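Local coordinates for protein glycoside hydrolase family 31 (Kribbella flavida DSM 17836, PDB 5X3I) that hydrolyses the alpha-1,3-glucosidic linkages of the cyclic tetrasaccharide cyclobis-(1-6)-alpha-nigerosyl inside the cell, yielding isomaltose, at residues D38-V43 with F137-A142; F176-Q181 with W237-R242; A427-N430 with P436-L439. The protein carries 1 engineered substitution. One frame throughout, in Å; residues are numbered along the deposited sequence.

The three contacts come one after another along the chain without overlap, and none touches another. Interaction 1 links strands from two separate N-terminal beta-sheets, and interaction 2 joins two sheets of the galactose mutarotase-like region; their centres lie about 31 Å apart. Interaction 3 belongs to a loop of the TIM-barrel domain, its centre about 25 Å from that of interaction 1 and about 38 Å from that of interaction 2. It alone comes near the catalytic centre: the side chain of Asn-430 is about 8 Å from that of Glu-474, an active-site residue by similarity, and about 12 Å from that of Ala-471, the engineered replacement at the inferred nucleophile position.

Interaction 1. Residues D38-V43 with F137-A142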
loop_
_atom_site.group_PDB
_atom_site.type_symbol
_atom_site.label_atom_id
_atom_site.label_comp_id
_atom_site.label_asym_id
_atom_site.label_seq_id
_atom_site.Cartn_x
_atom_site.Cartn_y
_atom_site.Cartn_z
ATOM N N ASP A 38 -1.203 27.698 -2.263
ATOM C CA ASP A 38 -2.457 28.421 -2.460
ATOM C C ASP A 38 -3.456 28.303 -1.301
ATOM O O ASP A 38 -4.592 28.748 -1.422
ATOM C CB ASP A 38 -3.122 27.954 -3.758
ATOM C CG ASP A 38 -3.497 26.488 -3.730
ATOM O OD1 ASP A 38 -3.006 25.758 -2.851
ATOM O OD2 ASP A 38 -4.283 26.063 -4.592
ATOM N N GLN A 39 -3.067 27.671 -0.202
ATOM C CA GLN A 39 -4.071 27.286 0.789
ATOM C C GLN A 39 -3.997 27.987 2.140
ATOM O O GLN A 39 -3.133 28.814 2.398
ATOM C CB GLN A 39 -4.014 25.773 1.034
ATOM C CG GLN A 39 -2.926 25.306 1.985
ATOM C CD GLN A 39 -3.060 23.824 2.322
ATOM O OE1 GLN A 39 -2.619 22.961 1.564
ATOM N NE2 GLN A 39 -3.691 23.528 3.454
ATOM N N ARG A 40 -4.939 27.615 2.994
ATOM C CA ARG A 40 -5.016 28.089 4.364
ATOM C C ARG A 40 -4.377 27.067 5.299
ATOM O O ARG A 40 -4.761 25.892 5.295
ATOM C CB ARG A 40 -6.478 28.340 4.734
ATOM C CG ARG A 40 -6.700 28.753 6.155
ATOM C CD ARG A 40 -8.110 29.217 6.368
ATOM N NE ARG A 40 -9.066 28.123 6.484
ATOM C CZ ARG A 40 -10.204 28.055 5.802
ATOM N NH1 ARG A 40 -10.521 29.005 4.939
ATOM N NH2 ARG A 40 -11.024 27.037 5.982
ATOM N N VAL A 41 -3.358 27.492 6.040
ATOM C CA VAL A 41 -2.658 26.619 6.980
ATOM C C VAL A 41 -2.744 27.081 8.433
ATOM O O VAL A 41 -2.251 28.153 8.762
ATOM C CB VAL A 41 -1.182 26.489 6.618
ATOM C CG1 VAL A 41 -0.515 25.477 7.522
ATOM C CG2 VAL A 41 -1.029 26.091 5.158
ATOM N N PRO A 42 -3.362 26.281 9.311
ATOM C CA PRO A 42 -4.099 25.053 9.022
ATOM C C PRO A 42 -5.439 25.377 8.405
ATOM O O PRO A 42 -5.884 26.520 8.478
ATOM C CB PRO A 42 -4.268 24.409 10.396
ATOM C CG PRO A 42 -4.252 25.549 11.333
ATOM C CD PRO A 42 -3.274 26.527 10.759
ATOM N N VAL A 43 -6.060 24.385 7.786
ATOM C CA VAL A 43 -7.364 24.572 7.192
ATOM C C VAL A 43 -8.392 24.836 8.286
ATOM O O VAL A 43 -9.267 25.673 8.122
ATOM C CB VAL A 43 -7.777 23.352 6.359
ATOM C CG1 VAL A 43 -9.131 23.576 5.734
ATOM C CG2 VAL A 43 -6.733 23.075 5.288
ATOM N N PHE A 137 -14.082 34.001 1.101
ATOM C CA PHE A 137 -13.807 32.783 1.847
ATOM C C PHE A 137 -14.155 33.009 3.311
ATOM O O PHE A 137 -14.085 34.132 3.804
ATOM C CB PHE A 137 -12.340 32.368 1.718
ATOM C CG PHE A 137 -11.856 32.264 0.303
ATOM C CD1 PHE A 137 -11.045 33.247 -0.237
ATOM C CD2 PHE A 137 -12.201 31.181 -0.486
ATOM C CE1 PHE A 137 -10.590 33.155 -1.539
ATOM C CE2 PHE A 137 -11.752 31.083 -1.791
ATOM C CZ PHE A 137 -10.945 32.069 -2.317
ATOM N N GLU A 138 -14.536 31.944 4.005
ATOM C CA GLU A 138 -14.817 32.043 5.428
ATOM C C GLU A 138 -14.111 30.943 6.199
ATOM O O GLU A 138 -14.025 29.806 5.743
ATOM C CB GLU A 138 -16.323 31.985 5.689
ATOM C CG GLU A 138 -16.697 32.214 7.145
ATOM C CD GLU A 138 -18.189 32.312 7.365
ATOM O OE1 GLU A 138 -18.597 32.669 8.490
ATOM O OE2 GLU A 138 -18.956 32.034 6.418
ATOM N N VAL A 139 -13.598 31.291 7.371
ATOM C CA VAL A 139 -13.009 30.305 8.255
ATOM C C VAL A 139 -13.515 30.513 9.683
ATOM O O VAL A 139 -13.531 31.630 10.195
ATOM C CB VAL A 139 -11.475 30.362 8.206
ATOM C CG1 VAL A 139 -10.971 31.762 8.529
ATOM C CG2 VAL A 139 -10.868 29.319 9.127
ATOM N N SER A 140 -13.980 29.427 10.288
ATOM C CA SER A 140 -14.478 29.420 11.653
ATOM C C SER A 140 -13.563 28.615 12.565
ATOM O O SER A 140 -13.342 27.431 12.324
ATOM C CB SER A 140 -15.893 28.845 11.699
ATOM O OG SER A 140 -16.750 29.510 10.793
ATOM N N PRO A 141 -13.032 29.248 13.619
ATOM C CA PRO A 141 -12.137 28.588 14.575
ATOM C C PRO A 141 -12.826 27.470 15.347
ATOM O O PRO A 141 -14.028 27.536 15.573
ATOM C CB PRO A 141 -11.732 29.723 15.516
ATOM C CG PRO A 141 -12.870 30.675 15.452
ATOM C CD PRO A 141 -13.359 30.623 14.032
ATOM N N ALA A 142 -12.067 26.458 15.744
ATOM C CA ALA A 142 -12.635 25.305 16.431
ATOM C C ALA A 142 -12.036 25.119 17.814
ATOM O O ALA A 142 -10.952 25.609 18.101
ATOM C CB ALA A 142 -12.439 24.040 15.603
#
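Arg-40 lays one face of its guanidinium group against Val-139, and these two residues supply most of the 135 Å² buried here. CB of Val-139 sits 3.5 Å above the guanidinium plane, over its centre, while Val-139 CG2 reaches Arg-40 NE at 3.4 Å. The methyl can do so because CG2 lies anti to the backbone N of Val-139. On the arginine side, the chain leaves the backbone extended and bends at chi3 (78°), turning the flat group toward the carbonyl of Val-43. NE and NH2 of Arg-40 both donate to Val-43 O, at 3.0 and 3.1 Å, with that oxygen only 1° out of the guanidinium plane; this side-on grip fixes the tilt of the face that Val-139 covers. NH1 is held by the hydroxyl of Tyr-121, so the buried group has polar partners around its edge. A leucine in place of Arg-40 would probably leave Val-43 O without its two side-chain donors and the Tyr-121 hydroxyl without its arginine mate. Strands 40-41 and 130-139 are outermost strands of two separate antiparallel sheets, and the contact is consistent with the packing of two sheets in a beta-sandwich.

Interaction 2. Residues F176-Q181 with W237-R242; sequences FRLQLQ and WGFHVR
Leu-178 meets two aromatic rings of strand 237-241, Phe-239 over a face and Trp-237 at an edge. The clearest interaction is a CH-pi contact: CD1 of Leu-178 stands 3.9 Å from the centroid of the Phe-239 ring, and a line to it lies 16° off the ring normal, which places the methyl over the face. Within that ring CD2 comes nearest, 3.8 Å from Leu-178 CD1, in keeping with a small offset toward the rim. Phe-239 presents this face with its CG between the backbone N and the carbonyl carbon (chi1 67°).

The second kind is edge packing by the indole. Trp-237 CH2 lies 4.2 Å from Leu-178 CB, close to the ring plane, so it is the rim of the six-membered ring that touches the leucine stem. Next to it, Trp-237 CZ2 approaches the backbone oxygen of Gln-179 at 3.7 Å, again near the indole plane.

The backbones themselves stay well apart. The axes of 176-179 and 237-241 approach to 10.6 Å, their directions 163° apart, a spacing of layers rather than of neighbours in one sheet. Strand 170-179 is paired with 159-167 and 255-261, whereas strand 237-241 lies between 267-274 and 223-230. Leu-256 also touches Phe-239, and Arg-158 makes a cation-pi contact with Trp-237.

Joining two sheets of the mutarotase-like beta-sandwich, the contact is therefore mainly apolar: with no polar bond between the two segments, its cohesion comes from dispersion and the CH-pi approach.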
loop_
_atom_site.group_PDB
_atom_site.type_symbol
_atom_site.label_atom_id
_atom_site.label_comp_id
_atom_site.label_asym_id
_atom_site.label_seq_id
_atom_site.Cartn_x
_atom_site.Cartn_y
_atom_site.Cartn_z
ATOM N N PHE A 176 -10.489 10.359 21.982
ATOM C CA PHE A 176 -10.643 9.630 23.231
ATOM C C PHE A 176 -9.398 8.836 23.581
ATOM O O PHE A 176 -8.442 8.778 22.811
ATOM C CB PHE A 176 -11.855 8.698 23.160
ATOM C CG PHE A 176 -11.764 7.646 22.083
ATOM C CD1 PHE A 176 -12.224 7.904 20.804
ATOM C CD2 PHE A 176 -11.234 6.396 22.356
ATOM C CE1 PHE A 176 -12.149 6.937 19.810
ATOM C CE2 PHE A 176 -11.156 5.428 21.369
ATOM C CZ PHE A 176 -11.613 5.705 20.093
ATOM N N ARG A 177 -9.428 8.197 24.740
ATOM C CA ARG A 177 -8.261 7.499 25.250
ATOM C C ARG A 177 -8.622 6.066 25.600
ATOM O O ARG A 177 -9.648 5.810 26.220
ATOM C CB ARG A 177 -7.683 8.201 26.482
ATOM C CG ARG A 177 -6.834 9.437 26.200
ATOM C CD ARG A 177 -7.692 10.663 25.993
ATOM N NE ARG A 177 -6.900 11.880 25.847
ATOM C CZ ARG A 177 -7.406 13.056 25.490
ATOM N NH1 ARG A 177 -6.613 14.111 25.376
ATOM N NH2 ARG A 177 -8.702 13.177 25.235
ATOM N N LEU A 178 -7.781 5.134 25.179
ATOM C CA LEU A 178 -7.940 3.748 25.580
ATOM C C LEU A 178 -6.915 3.445 26.649
ATOM O O LEU A 178 -5.749 3.776 26.498
ATOM C CB LEU A 178 -7.781 2.799 24.388
ATOM C CG LEU A 178 -8.827 2.883 23.282
ATOM C CD1 LEU A 178 -8.429 1.995 22.118
ATOM C CD2 LEU A 178 -10.190 2.483 23.804
ATOM N N GLN A 179 -7.357 2.814 27.728
ATOM C CA GLN A 179 -6.483 2.513 28.849
ATOM C C GLN A 179 -5.531 1.359 28.551
ATOM O O GLN A 179 -5.954 0.280 28.165
ATOM C CB GLN A 179 -7.310 2.192 30.094
ATOM C CG GLN A 179 -7.019 3.097 31.278
ATOM C CD GLN A 179 -7.519 4.514 31.065
ATOM O OE1 GLN A 179 -8.602 4.725 30.518
ATOM N NE2 GLN A 179 -6.728 5.493 31.489
ATOM N N LEU A 180 -4.247 1.600 28.772
ATOM C CA LEU A 180 -3.206 0.601 28.578
ATOM C C LEU A 180 -2.626 0.179 29.918
ATOM O O LEU A 180 -2.647 0.944 30.882
ATOM C CB LEU A 180 -2.090 1.140 27.688
ATOM C CG LEU A 180 -2.499 1.724 26.338
ATOM C CD1 LEU A 180 -1.279 2.135 25.540
ATOM C CD2 LEU A 180 -3.355 0.737 25.569
ATOM N N GLN A 181 -2.108 -1.041 29.980
ATOM C CA GLN A 181 -1.458 -1.514 31.189
ATOM C C GLN A 181 0.031 -1.652 30.927
ATOM O O GLN A 181 0.489 -1.443 29.803
ATOM C CB GLN A 181 -2.053 -2.851 31.630
ATOM C CG GLN A 181 -3.541 -2.787 31.943
ATOM C CD GLN A 181 -4.176 -4.154 32.117
ATOM O OE1 GLN A 181 -3.868 -5.098 31.389
ATOM N NE2 GLN A 181 -5.077 -4.264 33.086
ATOM N N TRP A 237 -6.484 -8.048 24.085
ATOM C CA TRP A 237 -7.663 -7.560 23.388
ATOM C C TRP A 237 -7.257 -6.776 22.146
ATOM O O TRP A 237 -6.075 -6.663 21.828
ATOM C CB TRP A 237 -8.535 -6.697 24.321
ATOM C CG TRP A 237 -7.820 -5.533 24.959
ATOM C CD1 TRP A 237 -6.898 -5.587 25.961
ATOM C CD2 TRP A 237 -7.994 -4.143 24.652
ATOM N NE1 TRP A 237 -6.469 -4.324 26.280
ATOM C CE2 TRP A 237 -7.130 -3.418 25.494
ATOM C CE3 TRP A 237 -8.785 -3.444 23.737
ATOM C CZ2 TRP A 237 -7.033 -2.030 25.450
ATOM C CZ3 TRP A 237 -8.689 -2.064 23.695
ATOM C CH2 TRP A 237 -7.821 -1.372 24.545
ATOM N N GLY A 238 -8.248 -6.252 21.440
ATOM C CA GLY A 238 -7.992 -5.422 20.284
ATOM C C GLY A 238 -9.178 -4.541 19.966
ATOM O O GLY A 238 -10.279 -4.778 20.447
ATOM N N PHE A 239 -8.956 -3.532 19.137
ATOM C CA PHE A 239 -10.004 -2.586 18.788
ATOM C C PHE A 239 -10.011 -2.282 17.295
ATOM O O PHE A 239 -8.985 -2.324 16.640
ATOM C CB PHE A 239 -9.828 -1.277 19.566
ATOM C CG PHE A 239 -8.599 -0.503 19.171
ATOM C CD1 PHE A 239 -8.662 0.480 18.198
ATOM C CD2 PHE A 239 -7.380 -0.774 19.759
ATOM C CE1 PHE A 239 -7.534 1.179 17.829
ATOM C CE2 PHE A 239 -6.249 -0.079 19.392
ATOM C CZ PHE A 239 -6.328 0.900 18.423
ATOM N N HIS A 240 -11.184 -1.952 16.785
ATOM C CA HIS A 240 -11.338 -1.451 15.435
ATOM C C HIS A 240 -12.223 -0.217 15.471
ATOM O O HIS A 240 -13.377 -0.294 15.866
ATOM C CB HIS A 240 -11.944 -2.523 14.527
ATOM C CG HIS A 240 -12.388 -2.018 13.195
ATOM N ND1 HIS A 240 -13.493 -2.519 12.543
ATOM C CD2 HIS A 240 -11.870 -1.074 12.378
ATOM C CE1 HIS A 240 -13.644 -1.898 11.391
ATOM N NE2 HIS A 240 -12.667 -1.018 11.264
ATOM N N VAL A 241 -11.685 0.919 15.054
ATOM C CA VAL A 241 -12.512 2.107 14.925
ATOM C C VAL A 241 -13.290 1.966 13.634
ATOM O O VAL A 241 -12.674 1.872 12.565
ATOM C CB VAL A 241 -11.679 3.385 14.885
ATOM C CG1 VAL A 241 -12.581 4.601 14.907
ATOM C CG2 VAL A 241 -10.682 3.408 16.038
ATOM N N ARG A 242 -14.620 1.976 13.668
ATOM C CA ARG A 242 -15.234 1.661 12.404
ATOM C C ARG A 242 -15.478 2.949 11.648
ATOM O O ARG A 242 -16.542 3.541 11.713
ATOM C CB ARG A 242 -16.567 0.934 12.633
ATOM C CG ARG A 242 -16.471 -0.331 13.469
ATOM C CD ARG A 242 -17.838 -0.839 13.896
ATOM N NE ARG A 242 -17.753 -2.201 14.416
ATOM C CZ ARG A 242 -18.709 -2.806 15.110
ATOM N NH1 ARG A 242 -19.836 -2.160 15.389
ATOM N NH2 ARG A 242 -18.540 -4.055 15.533
#

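Interaction 3. Residues A427-N430 with P436-L439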
loop_
_atom_site.group_PDB
_atom_site.type_symbol
_atom_site.label_atom_id
_atom_site.label_comp_id
_atom_site.label_asym_id
_atom_site.label_seq_id
_atom_site.Cartn_x
_atom_site.Cartn_y
_atom_site.Cartn_z
ATOM N N ALA A 427 -15.522 15.998 -13.418
ATOM C CA ALA A 427 -14.760 14.795 -13.106
ATOM C C ALA A 427 -13.479 15.128 -12.362
ATOM O O ALA A 427 -12.778 16.075 -12.707
ATOM C CB ALA A 427 -14.441 14.015 -14.380
ATOM N N TYR A 428 -13.182 14.348 -11.336
ATOM C CA TYR A 428 -11.923 14.490 -10.613
ATOM C C TYR A 428 -10.735 14.233 -11.526
ATOM O O TYR A 428 -10.758 13.306 -12.320
ATOM C CB TYR A 428 -11.875 13.531 -9.428
ATOM C CG TYR A 428 -10.547 13.519 -8.721
ATOM C CD1 TYR A 428 -10.158 14.585 -7.921
ATOM C CD2 TYR A 428 -9.678 12.444 -8.852
ATOM C CE1 TYR A 428 -8.954 14.579 -7.272
ATOM C CE2 TYR A 428 -8.468 12.432 -8.209
ATOM C CZ TYR A 428 -8.109 13.502 -7.417
ATOM O OH TYR A 428 -6.903 13.497 -6.770
ATOM N N ARG A 429 -9.696 15.031 -11.414
ATOM C CA ARG A 429 -8.459 14.859 -12.119
ATOM C C ARG A 429 -7.281 14.571 -11.211
ATOM O O ARG A 429 -7.031 15.248 -10.271
ATOM C CB ARG A 429 -8.131 16.066 -12.958
ATOM C CG ARG A 429 -9.275 16.680 -13.702
ATOM C CD ARG A 429 -9.750 15.875 -14.850
ATOM N NE ARG A 429 -8.853 15.953 -15.980
ATOM C CZ ARG A 429 -9.002 16.788 -16.989
ATOM N NH1 ARG A 429 -9.988 17.621 -16.958
ATOM N NH2 ARG A 429 -8.174 16.806 -18.001
ATOM N N ASN A 430 -6.573 13.527 -11.538
ATOM C CA ASN A 430 -5.414 13.099 -10.804
ATOM C C ASN A 430 -4.498 14.274 -10.495
ATOM O O ASN A 430 -4.011 14.928 -11.351
ATOM C CB ASN A 430 -4.662 11.990 -11.531
ATOM C CG ASN A 430 -3.633 11.299 -10.658
ATOM O OD1 ASN A 430 -3.772 11.185 -9.496
ATOM N ND2 ASN A 430 -2.645 10.804 -11.271
ATOM N N PRO A 436 -0.813 12.715 -15.288
ATOM C CA PRO A 436 -1.363 13.990 -14.827
ATOM C C PRO A 436 -2.794 14.204 -15.276
ATOM O O PRO A 436 -3.098 14.020 -16.450
ATOM C CB PRO A 436 -0.445 15.019 -15.478
ATOM C CG PRO A 436 -0.034 14.365 -16.759
ATOM C CD PRO A 436 0.101 12.896 -16.432
ATOM N N GLN A 437 -3.651 14.613 -14.351
ATOM C CA GLN A 437 -5.033 14.937 -14.671
ATOM C C GLN A 437 -5.822 13.746 -15.201
ATOM O O GLN A 437 -6.851 13.928 -15.841
ATOM C CB GLN A 437 -5.079 16.063 -15.706
ATOM C CG GLN A 437 -4.267 17.275 -15.326
ATOM C CD GLN A 437 -4.986 18.126 -14.324
ATOM O OE1 GLN A 437 -5.919 18.849 -14.673
ATOM N NE2 GLN A 437 -4.576 18.035 -13.062
ATOM N N ALA A 438 -5.368 12.533 -14.904
ATOM C CA ALA A 438 -6.099 11.344 -15.327
ATOM C C ALA A 438 -7.385 11.208 -14.516
ATOM O O ALA A 438 -7.408 11.554 -13.345
ATOM C CB ALA A 438 -5.232 10.100 -15.174
ATOM N N LEU A 439 -8.449 10.711 -15.139
ATOM C CA LEU A 439 -9.693 10.402 -14.420
ATOM C C LEU A 439 -9.578 9.100 -13.634
ATOM O O LEU A 439 -8.798 8.226 -13.992
ATOM C CB LEU A 439 -10.872 10.295 -15.390
ATOM C CG LEU A 439 -10.939 11.387 -16.451
ATOM C CD1 LEU A 439 -12.127 11.183 -17.349
ATOM C CD2 LEU A 439 -10.994 12.751 -15.779
#
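Arg-429 and Asn-430 bind the 436-439 segment through three hydrogen bonds, and all three acceptors are backbone oxygens. The side chain of Arg-429 provides the first: NE donates to Gln-437 O at 2.9 Å, nearly straight (168°), with the oxygen 3° out of the guanidinium plane. Bends at chi2 and chi3 curl the arginine back to reach it. The other two bonds join backbone to backbone, Asn-430 N to Ala-438 O at 2.8 Å and Gln-437 N to Asn-430 O at 3.0 Å, the latter on a lone pair of the carbonyl.

Side chains close in around these bonds. Gln-437 crosses Arg-429 at about a right angle and sets its OE1 over one guanidinium face, offset toward the rim and 4.2 Å above the plane, too distant for more than loose cover. Alongside Arg-429, pointing the same way, Leu-439 brings CD2 to 3.5 Å from Arg-429 CD, and the same methyl lies 3.9 Å from Ala-427 CB. Beside the Asn-430 N to Ala-438 O bond, CB of Asn-430 and CB of Ala-438 meet at 4.1 Å.

Further out, Thr-399 OG1 hydrogen-bonds to Gln-437 O and weakly to Arg-429 NH2, so the oxygen gripped by NE has a second partner. Asn-430 ND2 is held by Phe-435 O, and the same side chain packs on His-475. Tyr-428 OH bonds to His-475 O and Trp-477 N, tying this loop to the one that follows Glu-474.

The polar chemistry thus rests mostly on main-chain atoms, with one arginine curled back so that its NE grips the Gln-437 carbonyl; together the three bonds join 427-430 to 436-439, at a place in the fold close to Glu-474.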